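PDB 1OLT: oxygen-independent coproporphyrinogen III oxidase from Escherichia coli, which catalyses the anaerobic, radical-SAM oxidative decarboxylation of the propionates on rings A and B of coproporphyrinogen III to vinyl groups, giving protoporphyrinogen IX in heme biosynthesis. Local coordinates for residues Q107-G112 / S143-P148; M169-F174 / E189-L194; T204-D209 / N233-S238. One frame throughout, in Å; residues are numbered along the deposited sequence.

Contact 1: Q107-G112 / S143-P148; sequences QLHWGG and SIEVDP. With SAM (S-adenosylmethionine), chain D; SAM (S-adenosylmethionine), chain C.
The His109 imidazole is met at its edge by both Ser143 and Glu145, each using a different ring nitrogen. ND1 lies 2.6 Å from Ser143 OG in a hydrogen bond, and NE2 donates to Glu145 OE2 at 2.9 Å with a nearly straight N-H...O angle of 166°. Bonds at both nitrogens, close to the ring plane, hold the ring's rotation. The Glu145 oxygen is reached on its anti side, with ring and carboxylate planes 53° apart. The His109 CG lies anti to the backbone N (chi1 -179°), which carries the ring along the strand toward Glu145. Glu145 OE2 also accepts from O3' of the chain D S-adenosylmethionine at 2.6 Å, making His109 a second-shell partner of a ligand-binding carboxylate. Gly112 adds two more bonds to this ribose: its N donates to O3', and its O accepts from O2' at 2.6 Å. On the other face of the sheet, Trp110 CE3 packs 3.8 Å from Ile144 CD1. Parallel pairing is carried chiefly by Ser143 N to Leu108 O (2.9 Å) and Trp110 N to Ser143 O (3.0 Å). Backbone bonds from His109 and Gly111 to Val57 place strand 105-112 between strands 53-62 and 140-146, with Leu108 and Trp110 packed against helix 120-133.

Contact 2: M169-F174 / E189-L194; sequences MGVQDF and EFIFAL. With SAM (S-adenosylmethionine), chain C.
Strand 169-172 and helix 189-194 run roughly antiparallel, at 149° between their directions, with axes 11.0 Å apart at closest approach, a spacing bridged by apolar side chains. Ile191 points from the helix toward the strand and meets three residues with two branches. Its CG2, anti to the backbone N, lies 4.1 Å from Met169 SD and equally far from Val171 CG2, while CD1 at the end of the other branch reaches Phe174 CE1 at 3.9 Å. One turn along, Leu194 receives the end of Met169: the thioether bends at its last torsion (chi3 -50°), bringing CE to 3.5 Å from Leu194 CD2. This is the strand-to-helix packing of the TIM-barrel-like radical SAM core, in which helices lie outside the parallel sheet and the ligands inside. Gln172, by contrast, turns away from the helix to the chain C S-adenosylmethionine, where NE2 donates to O2' at 2.8 Å. Phe174, in the loop after the strand, has Val171 CG1 over the centre of one ring face, 4.0 Å above the plane. The CZ of Phe174 approaches Phe192 CE1 at 4.0 Å, the two side chains crossing at about a right angle. Helix 219-232 borders this aromatic end through Leu232, which touches both phenylalanines.

Contact 3: T204-D209 / N233-S238; sequences TSTNID and NPDRLS. With SAM (S-adenosylmethionine), chain C.
Strands 207-212 and 236-241, joined through helix 219-232, form a beta-alpha-beta unit of the radical SAM core, and this contact pairs the beginnings of the two strands. Their short segments run parallel, 22° apart in direction with axes 4.6 Å apart. Three backbone bonds set the register: Arg236 N to Thr206 O, Ile208 N to Arg236 O at 3.0 Å, and Ser238 N to Ile208 O at 2.9 Å, the last nearly straight at 170°. Ahead of the regular pairing, Asp235 OD2 accepts from Thr206 N at 3.0 Å through its anti lone pair, bridging the residues that lead into one strand to those that lead into the other. Its other oxygen, OD1, forms a salt bridge with Arg292, so the carboxylate links this junction to a second part of the chain.

Arg236 extends from CG to NE and, in the conformers given here, tentatively lays one face of its guanidinium over Ser205 CB, 3.7 Å from the plane. The charge itself is met by Asp295 and Glu296, both in salt bridges with NH2. The sheet face bearing Ile208 and Leu237 is apolar. A chi1 of 72° at Ile208 leaves CG2 anti to the carbonyl carbon, and this branch packs 3.9 Å from Pro234 CB. On the face with Asn207 and Asp209, Asp209 OD1 lies 3.6 Å from Ser238 CB, while OD2 is 2.8 Å from O3' of the chain C S-adenosylmethionine, a ligand contact of this radical SAM core. Ser238 OG is hydrogen-bonded to His289. Val229 of helix 219-232 touches Ile208, Pro234 and Leu237; two parallel neighbouring strands joined by a helix packed on one sheet face make up a beta-alpha-beta crossover.

From the N terminus, contact 1 closes a loop through helix 120-133, contact 2 a shorter one of 14 residues through helix 176-182, and contact 3 one through helix 219-232. The three follow in series; none nests in or crosses another. Contacts 1 and 2 meet where Pro148 CB packs 3.6 Å from Leu194 CD2, and strands 140-146 and 166-172 are sheet neighbours. Contacts 2 and 3 join directly through backbone: Met169 N lies 2.8 Å from Asn207 O, a probable hydrogen bond. Contacts 1 and 3 do not touch, yet all three reach the chain C S-adenosylmethionine and one sheet, tying together five neighbouring parallel strands, with helix 188-200 backing strand 166-172 from outside.

Contact 1: Q107-G112 / S143-P148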
loop_
_atom_site.group_PDB
_atom_site.type_symbol
_atom_site.label_atom_id
_atom_site.label_comp_id
_atom_site.label_asym_id
_atom_site.label_seq_id
_atom_site.Cartn_x
_atom_site.Cartn_y
_atom_site.Cartn_z
ATOM N N GLN A 107 -2.585 -12.925 8.009
ATOM C CA GLN A 107 -3.017 -11.724 7.273
ATOM C C GLN A 107 -3.613 -12.038 5.888
ATOM O O GLN A 107 -3.009 -12.811 5.148
ATOM C CB GLN A 107 -1.794 -10.882 7.084
ATOM C CG GLN A 107 -2.025 -9.461 6.775
ATOM C CD GLN A 107 -0.682 -8.618 6.880
ATOM O OE1 GLN A 107 -0.443 -7.931 7.884
ATOM N NE2 GLN A 107 0.166 -8.701 5.830
ATOM N N LEU A 108 -4.753 -11.422 5.544
ATOM C CA LEU A 108 -5.314 -11.495 4.202
ATOM C C LEU A 108 -5.833 -10.113 3.867
ATOM O O LEU A 108 -6.542 -9.509 4.671
ATOM C CB LEU A 108 -6.487 -12.483 4.158
ATOM C CG LEU A 108 -7.409 -12.453 2.938
ATOM C CD1 LEU A 108 -6.652 -12.844 1.724
ATOM C CD2 LEU A 108 -8.587 -13.344 3.183
ATOM N N HIS A 109 -5.529 -9.654 2.653
ATOM C CA HIS A 109 -6.071 -8.446 2.138
ATOM C C HIS A 109 -6.491 -8.620 0.673
ATOM O O HIS A 109 -5.794 -9.272 -0.117
ATOM C CB HIS A 109 -5.058 -7.360 2.191
ATOM C CG HIS A 109 -5.560 -6.046 1.690
ATOM N ND1 HIS A 109 -6.051 -5.095 2.516
ATOM C CD2 HIS A 109 -5.678 -5.550 0.444
ATOM C CE1 HIS A 109 -6.400 -4.023 1.815
ATOM N NE2 HIS A 109 -6.162 -4.263 0.557
ATOM N N TRP A 110 -7.627 -8.036 0.354
ATOM C CA TRP A 110 -8.083 -7.943 -1.000
ATOM C C TRP A 110 -7.936 -6.470 -1.420
ATOM O O TRP A 110 -8.500 -5.585 -0.808
ATOM C CB TRP A 110 -9.547 -8.347 -1.139
ATOM C CG TRP A 110 -9.862 -9.828 -0.841
ATOM C CD1 TRP A 110 -8.989 -10.808 -0.447
ATOM C CD2 TRP A 110 -11.153 -10.449 -0.882
ATOM N NE1 TRP A 110 -9.649 -11.981 -0.215
ATOM C CE2 TRP A 110 -10.986 -11.805 -0.485
ATOM C CE3 TRP A 110 -12.431 -10.015 -1.215
ATOM C CZ2 TRP A 110 -12.050 -12.698 -0.398
ATOM C CZ3 TRP A 110 -13.506 -10.934 -1.118
ATOM C CH2 TRP A 110 -13.304 -12.233 -0.737
ATOM N N GLY A 111 -7.259 -6.281 -2.539
ATOM C CA GLY A 111 -7.021 -4.997 -3.122
ATOM C C GLY A 111 -7.480 -4.996 -4.577
ATOM O O GLY A 111 -8.009 -5.990 -5.099
ATOM N N GLY A 112 -7.197 -3.916 -5.261
ATOM C CA GLY A 112 -7.601 -3.826 -6.662
ATOM C C GLY A 112 -7.294 -2.469 -7.275
ATOM O O GLY A 112 -6.249 -1.868 -6.929
ATOM N N SER A 143 -8.685 -7.881 5.664
ATOM C CA SER A 143 -9.007 -6.540 5.213
ATOM C C SER A 143 -9.399 -6.490 3.741
ATOM O O SER A 143 -9.053 -7.361 2.939
ATOM C CB SER A 143 -7.840 -5.563 5.423
ATOM O OG SER A 143 -6.642 -6.001 4.861
ATOM N N ILE A 144 -10.118 -5.443 3.409
ATOM C CA ILE A 144 -10.628 -5.285 2.060
ATOM C C ILE A 144 -10.785 -3.785 1.792
ATOM O O ILE A 144 -11.058 -2.993 2.711
ATOM C CB ILE A 144 -11.997 -5.998 1.933
ATOM C CG1 ILE A 144 -12.567 -5.963 0.507
ATOM C CG2 ILE A 144 -13.023 -5.398 2.892
ATOM C CD1 ILE A 144 -13.782 -6.812 0.299
ATOM N N GLU A 145 -10.634 -3.426 0.524
ATOM C CA GLU A 145 -10.915 -2.086 0.032
ATOM C C GLU A 145 -12.273 -1.975 -0.598
ATOM O O GLU A 145 -12.741 -2.894 -1.268
ATOM C CB GLU A 145 -9.831 -1.682 -0.952
ATOM C CG GLU A 145 -8.423 -1.907 -0.377
ATOM C CD GLU A 145 -7.312 -1.339 -1.190
ATOM O OE1 GLU A 145 -7.441 -0.131 -1.584
ATOM O OE2 GLU A 145 -6.300 -2.093 -1.416
ATOM N N VAL A 146 -12.917 -0.828 -0.401
ATOM C CA VAL A 146 -14.343 -0.671 -0.678
ATOM C C VAL A 146 -14.544 0.630 -1.421
ATOM O O VAL A 146 -14.114 1.665 -0.957
ATOM C CB VAL A 146 -15.176 -0.607 0.636
ATOM C CG1 VAL A 146 -16.652 -0.409 0.301
ATOM C CG2 VAL A 146 -15.012 -1.878 1.439
ATOM N N ASP A 147 -15.206 0.576 -2.558
ATOM C CA ASP A 147 -15.666 1.784 -3.267
ATOM C C ASP A 147 -17.087 2.116 -2.739
ATOM O O ASP A 147 -17.991 1.273 -2.809
ATOM C CB ASP A 147 -15.723 1.428 -4.751
ATOM C CG ASP A 147 -16.312 2.521 -5.632
ATOM O OD1 ASP A 147 -16.330 3.712 -5.253
ATOM O OD2 ASP A 147 -16.740 2.230 -6.783
ATOM N N PRO A 148 -17.316 3.319 -2.216
ATOM C CA PRO A 148 -18.622 3.629 -1.601
ATOM C C PRO A 148 -19.688 4.095 -2.657
ATOM O O PRO A 148 -20.346 5.190 -2.487
ATOM C CB PRO A 148 -18.279 4.761 -0.678
ATOM C CG PRO A 148 -17.202 5.546 -1.530
ATOM C CD PRO A 148 -16.372 4.429 -2.111
HETATM N N SAM D . -0.538 2.245 -5.586
HETATM C CA SAM D . -1.285 3.473 -5.256
HETATM C C SAM D . -0.533 4.741 -5.712
HETATM O O SAM D . -1.012 5.581 -6.499
HETATM O OXT SAM D . 0.627 5.017 -5.339
HETATM C CB SAM D . -1.607 3.513 -3.738
HETATM C CG SAM D . -2.606 2.428 -3.226
HETATM S SD SAM D . -1.846 1.094 -2.238
HETATM C CE SAM D . -2.178 1.657 -0.529
HETATM C "C5'" SAM D . -2.900 -0.405 -2.271
HETATM C "C4'" SAM D . -3.021 -0.978 -3.674
HETATM O "O4'" SAM D . -1.732 -1.452 -4.028
HETATM C "C3'" SAM D . -3.943 -2.197 -3.788
HETATM O "O3'" SAM D . -5.309 -1.821 -3.797
HETATM C "C2'" SAM D . -3.386 -2.815 -5.041
HETATM O "O2'" SAM D . -3.788 -2.074 -6.161
HETATM C "C1'" SAM D . -1.871 -2.633 -4.841
HETATM N N9 SAM D . -1.262 -3.747 -4.135
HETATM C C8 SAM D . -1.198 -3.943 -2.801
HETATM N N7 SAM D . -0.548 -5.149 -2.563
HETATM C C5 SAM D . -0.221 -5.677 -3.713
HETATM C C6 SAM D . 0.412 -6.842 -4.048
HETATM N N6 SAM D . 0.890 -7.697 -3.159
HETATM N N1 SAM D . 0.570 -7.095 -5.363
HETATM C C2 SAM D . 0.124 -6.250 -6.307
HETATM N N3 SAM D . -0.521 -5.118 -5.996
HETATM C C4 SAM D . -0.680 -4.834 -4.712
HETATM N N SAM C . -11.447 0.799 -5.867
HETATM C CA SAM C . -11.742 1.371 -4.561
HETATM C C SAM C . -12.039 2.875 -4.585
HETATM O O SAM C . -11.654 3.567 -5.590
HETATM O OXT SAM C . -12.698 3.279 -3.649
HETATM C CB SAM C . -10.491 1.127 -3.695
HETATM C CG SAM C . -9.335 2.091 -3.686
HETATM S SD SAM C . -8.337 2.129 -5.153
HETATM C CE SAM C . -7.850 0.421 -5.428
HETATM C "C5'" SAM C . -6.662 2.572 -4.437
HETATM C "C4'" SAM C . -6.305 4.081 -4.188
HETATM O "O4'" SAM C . -5.269 4.577 -5.026
HETATM C "C3'" SAM C . -7.444 5.029 -4.478
HETATM O "O3'" SAM C . -8.485 5.003 -3.495
HETATM C "C2'" SAM C . -6.740 6.379 -4.670
HETATM O "O2'" SAM C . -6.715 7.119 -3.450
HETATM C "C1'" SAM C . -5.328 5.987 -5.028
HETATM N N9 SAM C . -4.911 6.435 -6.342
HETATM C C8 SAM C . -5.309 5.864 -7.523
HETATM N N7 SAM C . -4.718 6.499 -8.531
HETATM C C5 SAM C . -3.916 7.472 -7.993
HETATM C C6 SAM C . -3.061 8.431 -8.563
HETATM N N6 SAM C . -2.865 8.540 -9.876
HETATM N N1 SAM C . -2.394 9.275 -7.720
HETATM C C2 SAM C . -2.575 9.180 -6.336
HETATM N N3 SAM C . -3.389 8.252 -5.781
HETATM C C4 SAM C . -4.054 7.423 -6.611
HETATM O O HOH W 1 -5.080 -7.448 6.439
#

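Contact 2: M169-F174 / E189-L194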
loop_
_atom_site.group_PDB
_atom_site.type_symbol
_atom_site.label_atom_id
_atom_site.label_comp_id
_atom_site.label_asym_id
_atom_site.label_seq_id
_atom_site.Cartn_x
_atom_site.Cartn_y
_atom_site.Cartn_z
ATOM N N MET A 169 -11.620 2.628 2.472
ATOM C CA MET A 169 -12.623 3.154 1.597
ATOM C C MET A 169 -12.054 4.337 0.852
ATOM O O MET A 169 -11.530 5.269 1.451
ATOM C CB MET A 169 -13.837 3.556 2.427
ATOM C CG MET A 169 -14.962 4.269 1.701
ATOM S SD MET A 169 -16.334 4.787 2.825
ATOM C CE MET A 169 -16.578 3.210 3.677
ATOM N N GLY A 170 -12.173 4.304 -0.465
ATOM C CA GLY A 170 -11.774 5.424 -1.276
ATOM C C GLY A 170 -12.771 6.565 -1.171
ATOM O O GLY A 170 -13.954 6.358 -1.346
ATOM N N VAL A 171 -12.287 7.766 -0.938
ATOM C CA VAL A 171 -13.128 8.981 -0.997
ATOM C C VAL A 171 -12.604 9.984 -2.047
ATOM O O VAL A 171 -13.356 10.495 -2.881
ATOM C CB VAL A 171 -13.250 9.610 0.422
ATOM C CG1 VAL A 171 -13.860 10.999 0.396
ATOM C CG2 VAL A 171 -14.055 8.661 1.378
ATOM N N GLN A 172 -11.294 10.190 -2.034
ATOM C CA GLN A 172 -10.568 11.058 -2.925
ATOM C C GLN A 172 -10.780 12.528 -2.625
ATOM O O GLN A 172 -9.806 13.227 -2.272
ATOM C CB GLN A 172 -10.780 10.712 -4.418
ATOM C CG GLN A 172 -11.068 9.236 -4.695
ATOM C CD GLN A 172 -10.080 8.254 -4.140
ATOM O OE1 GLN A 172 -10.273 7.061 -4.296
ATOM N NE2 GLN A 172 -9.033 8.719 -3.534
ATOM N N ASP A 173 -12.007 13.002 -2.749
ATOM C CA ASP A 173 -12.386 14.355 -2.347
ATOM C C ASP A 173 -13.916 14.373 -2.223
ATOM O O ASP A 173 -14.597 13.642 -2.988
ATOM C CB ASP A 173 -11.921 15.332 -3.427
ATOM C CG ASP A 173 -11.862 16.791 -2.948
ATOM O OD1 ASP A 173 -12.509 17.140 -1.937
ATOM O OD2 ASP A 173 -11.189 17.673 -3.552
ATOM N N PHE A 174 -14.435 15.170 -1.286
ATOM C CA PHE A 174 -15.851 15.484 -1.180
ATOM C C PHE A 174 -16.328 16.633 -2.080
ATOM O O PHE A 174 -17.541 16.788 -2.329
ATOM C CB PHE A 174 -16.214 15.899 0.274
ATOM C CG PHE A 174 -16.330 14.747 1.200
ATOM C CD1 PHE A 174 -17.179 13.712 0.902
ATOM C CD2 PHE A 174 -15.570 14.681 2.367
ATOM C CE1 PHE A 174 -17.326 12.587 1.791
ATOM C CE2 PHE A 174 -15.686 13.537 3.265
ATOM C CZ PHE A 174 -16.564 12.507 2.969
ATOM N N GLU A 189 -23.739 11.693 1.832
ATOM C CA GLU A 189 -24.549 11.097 2.907
ATOM C C GLU A 189 -24.377 9.630 2.964
ATOM O O GLU A 189 -24.315 9.030 4.048
ATOM C CB GLU A 189 -26.036 11.452 2.781
ATOM C CG GLU A 189 -26.301 12.906 3.026
ATOM C CD GLU A 189 -26.126 13.292 4.482
ATOM O OE1 GLU A 189 -26.368 12.430 5.376
ATOM O OE2 GLU A 189 -25.730 14.472 4.737
ATOM N N PHE A 190 -24.248 9.005 1.805
ATOM C CA PHE A 190 -24.032 7.578 1.785
ATOM C C PHE A 190 -22.625 7.195 2.291
ATOM O O PHE A 190 -22.451 6.152 2.948
ATOM C CB PHE A 190 -24.282 7.005 0.398
ATOM C CG PHE A 190 -24.200 5.510 0.368
ATOM C CD1 PHE A 190 -25.218 4.747 0.909
ATOM C CD2 PHE A 190 -23.093 4.888 -0.128
ATOM C CE1 PHE A 190 -25.140 3.372 0.901
ATOM C CE2 PHE A 190 -23.006 3.514 -0.112
ATOM C CZ PHE A 190 -24.061 2.772 0.411
ATOM N N ILE A 191 -21.620 7.992 1.965
ATOM C CA ILE A 191 -20.298 7.747 2.530
ATOM C C ILE A 191 -20.322 7.749 4.044
ATOM O O ILE A 191 -19.732 6.848 4.683
ATOM C CB ILE A 191 -19.253 8.675 1.947
ATOM C CG1 ILE A 191 -19.007 8.301 0.488
ATOM C CG2 ILE A 191 -17.940 8.584 2.698
ATOM C CD1 ILE A 191 -18.227 9.385 -0.294
ATOM N N PHE A 192 -20.968 8.747 4.632
ATOM C CA PHE A 192 -21.115 8.819 6.094
ATOM C C PHE A 192 -21.904 7.615 6.619
ATOM O O PHE A 192 -21.523 7.011 7.635
ATOM C CB PHE A 192 -21.838 10.094 6.507
ATOM C CG PHE A 192 -20.909 11.249 6.709
ATOM C CD1 PHE A 192 -20.300 11.849 5.607
ATOM C CD2 PHE A 192 -20.650 11.744 7.983
ATOM C CE1 PHE A 192 -19.406 12.902 5.745
ATOM C CE2 PHE A 192 -19.759 12.795 8.145
ATOM C CZ PHE A 192 -19.105 13.372 7.023
ATOM N N ALA A 193 -22.995 7.250 5.928
ATOM C CA ALA A 193 -23.767 6.093 6.374
ATOM C C ALA A 193 -22.932 4.805 6.367
ATOM O O ALA A 193 -22.987 3.993 7.273
ATOM C CB ALA A 193 -25.034 5.900 5.495
ATOM N N LEU A 194 -22.168 4.628 5.326
ATOM C CA LEU A 194 -21.405 3.436 5.155
ATOM C C LEU A 194 -20.329 3.320 6.221
ATOM O O LEU A 194 -20.192 2.274 6.855
ATOM C CB LEU A 194 -20.765 3.449 3.777
ATOM C CG LEU A 194 -20.203 2.167 3.198
ATOM C CD1 LEU A 194 -21.249 1.116 3.003
ATOM C CD2 LEU A 194 -19.510 2.490 1.841
HETATM N N SAM C . -11.447 0.799 -5.867
HETATM C CA SAM C . -11.742 1.371 -4.561
HETATM C C SAM C . -12.039 2.875 -4.585
HETATM O O SAM C . -11.654 3.567 -5.590
HETATM O OXT SAM C . -12.698 3.279 -3.649
HETATM C CB SAM C . -10.491 1.127 -3.695
HETATM C CG SAM C . -9.335 2.091 -3.686
HETATM S SD SAM C . -8.337 2.129 -5.153
HETATM C CE SAM C . -7.850 0.421 -5.428
HETATM C "C5'" SAM C . -6.662 2.572 -4.437
HETATM C "C4'" SAM C . -6.305 4.081 -4.188
HETATM O "O4'" SAM C . -5.269 4.577 -5.026
HETATM C "C3'" SAM C . -7.444 5.029 -4.478
HETATM O "O3'" SAM C . -8.485 5.003 -3.495
HETATM C "C2'" SAM C . -6.740 6.379 -4.670
HETATM O "O2'" SAM C . -6.715 7.119 -3.450
HETATM C "C1'" SAM C . -5.328 5.987 -5.028
HETATM N N9 SAM C . -4.911 6.435 -6.342
HETATM C C8 SAM C . -5.309 5.864 -7.523
HETATM N N7 SAM C . -4.718 6.499 -8.531
HETATM C C5 SAM C . -3.916 7.472 -7.993
HETATM C C6 SAM C . -3.061 8.431 -8.563
HETATM N N6 SAM C . -2.865 8.540 -9.876
HETATM N N1 SAM C . -2.394 9.275 -7.720
HETATM C C2 SAM C . -2.575 9.180 -6.336
HETATM N N3 SAM C . -3.389 8.252 -5.781
HETATM C C4 SAM C . -4.054 7.423 -6.611
#

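Contact 3: T204-D209 / N233-S238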
loop_
_atom_site.group_PDB
_atom_site.type_symbol
_atom_site.label_atom_id
_atom_site.label_comp_id
_atom_site.label_asym_id
_atom_site.label_seq_id
_atom_site.Cartn_x
_atom_site.Cartn_y
_atom_site.Cartn_z
ATOM N N THR A 204 -12.728 -2.023 12.846
ATOM C CA THR A 204 -11.757 -1.094 13.497
ATOM C C THR A 204 -10.644 -0.800 12.543
ATOM O O THR A 204 -10.475 -1.463 11.572
ATOM C CB THR A 204 -11.137 -1.700 14.770
ATOM O OG1 THR A 204 -10.600 -2.982 14.464
ATOM C CG2 THR A 204 -12.161 -2.002 15.812
ATOM N N SER A 205 -9.821 0.193 12.831
ATOM C CA SER A 205 -8.742 0.604 11.912
ATOM C C SER A 205 -9.206 0.972 10.535
ATOM O O SER A 205 -8.498 0.737 9.549
ATOM C CB SER A 205 -7.680 -0.485 11.765
ATOM O OG SER A 205 -7.148 -0.816 13.027
ATOM N N THR A 206 -10.399 1.551 10.436
ATOM C CA THR A 206 -10.918 1.980 9.132
ATOM C C THR A 206 -10.143 3.144 8.510
ATOM O O THR A 206 -9.983 4.210 9.130
ATOM C CB THR A 206 -12.376 2.369 9.283
ATOM O OG1 THR A 206 -13.115 1.194 9.614
ATOM C CG2 THR A 206 -12.958 2.784 8.010
ATOM N N ASN A 207 -9.709 2.942 7.271
ATOM C CA ASN A 207 -8.942 3.907 6.514
ATOM C C ASN A 207 -9.806 4.550 5.466
ATOM O O ASN A 207 -10.661 3.864 4.833
ATOM C CB ASN A 207 -7.734 3.207 5.862
ATOM C CG ASN A 207 -6.967 4.125 4.960
ATOM O OD1 ASN A 207 -7.100 4.103 3.711
ATOM N ND2 ASN A 207 -6.235 4.997 5.552
ATOM N N ILE A 208 -9.633 5.853 5.273
ATOM C CA ILE A 208 -10.056 6.481 4.027
ATOM C C ILE A 208 -8.899 7.041 3.176
ATOM O O ILE A 208 -7.899 7.642 3.724
ATOM C CB ILE A 208 -11.089 7.536 4.234
ATOM C CG1 ILE A 208 -10.554 8.747 4.847
ATOM C CG2 ILE A 208 -12.284 7.065 5.086
ATOM C CD1 ILE A 208 -11.372 9.883 4.488
ATOM N N ASP A 209 -9.010 6.889 1.854
ATOM C CA ASP A 209 -8.092 7.489 0.907
ATOM C C ASP A 209 -8.594 8.842 0.418
ATOM O O ASP A 209 -9.793 9.001 0.089
ATOM C CB ASP A 209 -7.907 6.635 -0.338
ATOM C CG ASP A 209 -7.386 5.253 -0.066
ATOM O OD1 ASP A 209 -6.682 5.001 0.944
ATOM O OD2 ASP A 209 -7.601 4.331 -0.911
ATOM N N ASN A 233 -14.723 11.146 10.894
ATOM C CA ASN A 233 -13.923 10.470 11.923
ATOM C C ASN A 233 -13.442 9.056 11.562
ATOM O O ASN A 233 -13.751 8.100 12.277
ATOM C CB ASN A 233 -14.734 10.467 13.222
ATOM C CG ASN A 233 -13.976 9.911 14.396
ATOM O OD1 ASN A 233 -12.763 10.020 14.459
ATOM N ND2 ASN A 233 -14.697 9.362 15.362
ATOM N N PRO A 234 -12.655 8.909 10.500
ATOM C CA PRO A 234 -12.022 7.644 10.187
ATOM C C PRO A 234 -10.961 7.354 11.206
ATOM O O PRO A 234 -10.474 8.287 11.846
ATOM C CB PRO A 234 -11.366 7.882 8.808
ATOM C CG PRO A 234 -11.142 9.306 8.722
ATOM C CD PRO A 234 -12.243 9.973 9.567
ATOM N N ASP A 235 -10.583 6.090 11.339
ATOM C CA ASP A 235 -9.501 5.703 12.213
ATOM C C ASP A 235 -8.119 6.058 11.609
ATOM O O ASP A 235 -7.181 6.369 12.353
ATOM C CB ASP A 235 -9.551 4.214 12.533
ATOM C CG ASP A 235 -10.834 3.827 13.219
ATOM O OD1 ASP A 235 -11.239 4.557 14.167
ATOM O OD2 ASP A 235 -11.506 2.855 12.861
ATOM N N ARG A 236 -8.032 6.058 10.291
ATOM C CA ARG A 236 -6.769 6.238 9.597
ATOM C C ARG A 236 -7.073 6.940 8.285
ATOM O O ARG A 236 -8.175 6.786 7.728
ATOM C CB ARG A 236 -6.078 4.902 9.243
ATOM C CG ARG A 236 -5.533 4.071 10.329
ATOM C CD ARG A 236 -5.124 2.620 9.839
ATOM N NE ARG A 236 -4.544 1.846 10.946
ATOM C CZ ARG A 236 -4.210 0.549 10.917
ATOM N NH1 ARG A 236 -4.331 -0.176 9.810
ATOM N NH2 ARG A 236 -3.706 -0.010 12.008
ATOM N N LEU A 237 -6.087 7.676 7.780
ATOM C CA LEU A 237 -6.196 8.392 6.508
ATOM C C LEU A 237 -4.942 8.159 5.681
ATOM O O LEU A 237 -3.806 8.100 6.199
ATOM C CB LEU A 237 -6.349 9.893 6.661
ATOM C CG LEU A 237 -7.521 10.450 7.414
ATOM C CD1 LEU A 237 -7.199 10.628 8.845
ATOM C CD2 LEU A 237 -7.909 11.793 6.867
ATOM N N SER A 238 -5.146 8.027 4.403
ATOM C CA SER A 238 -4.077 7.989 3.453
ATOM C C SER A 238 -4.322 9.134 2.496
ATOM O O SER A 238 -5.334 9.144 1.823
ATOM C CB SER A 238 -4.051 6.645 2.763
ATOM O OG SER A 238 -3.969 5.587 3.705
HETATM N N SAM C . -11.447 0.799 -5.867
HETATM C CA SAM C . -11.742 1.371 -4.561
HETATM C C SAM C . -12.039 2.875 -4.585
HETATM O O SAM C . -11.654 3.567 -5.590
HETATM O OXT SAM C . -12.698 3.279 -3.649
HETATM C CB SAM C . -10.491 1.127 -3.695
HETATM C CG SAM C . -9.335 2.091 -3.686
HETATM S SD SAM C . -8.337 2.129 -5.153
HETATM C CE SAM C . -7.850 0.421 -5.428
HETATM C "C5'" SAM C . -6.662 2.572 -4.437
HETATM C "C4'" SAM C . -6.305 4.081 -4.188
HETATM O "O4'" SAM C . -5.269 4.577 -5.026
HETATM C "C3'" SAM C . -7.444 5.029 -4.478
HETATM O "O3'" SAM C . -8.485 5.003 -3.495
HETATM C "C2'" SAM C . -6.740 6.379 -4.670
HETATM O "O2'" SAM C . -6.715 7.119 -3.450
HETATM C "C1'" SAM C . -5.328 5.987 -5.028
HETATM N N9 SAM C . -4.911 6.435 -6.342
HETATM C C8 SAM C . -5.309 5.864 -7.523
HETATM N N7 SAM C . -4.718 6.499 -8.531
HETATM C C5 SAM C . -3.916 7.472 -7.993
HETATM C C6 SAM C . -3.061 8.431 -8.563
HETATM N N6 SAM C . -2.865 8.540 -9.876
HETATM N N1 SAM C . -2.394 9.275 -7.720
HETATM C C2 SAM C . -2.575 9.180 -6.336
HETATM N N3 SAM C . -3.389 8.252 -5.781
HETATM C C4 SAM C . -4.054 7.423 -6.611
#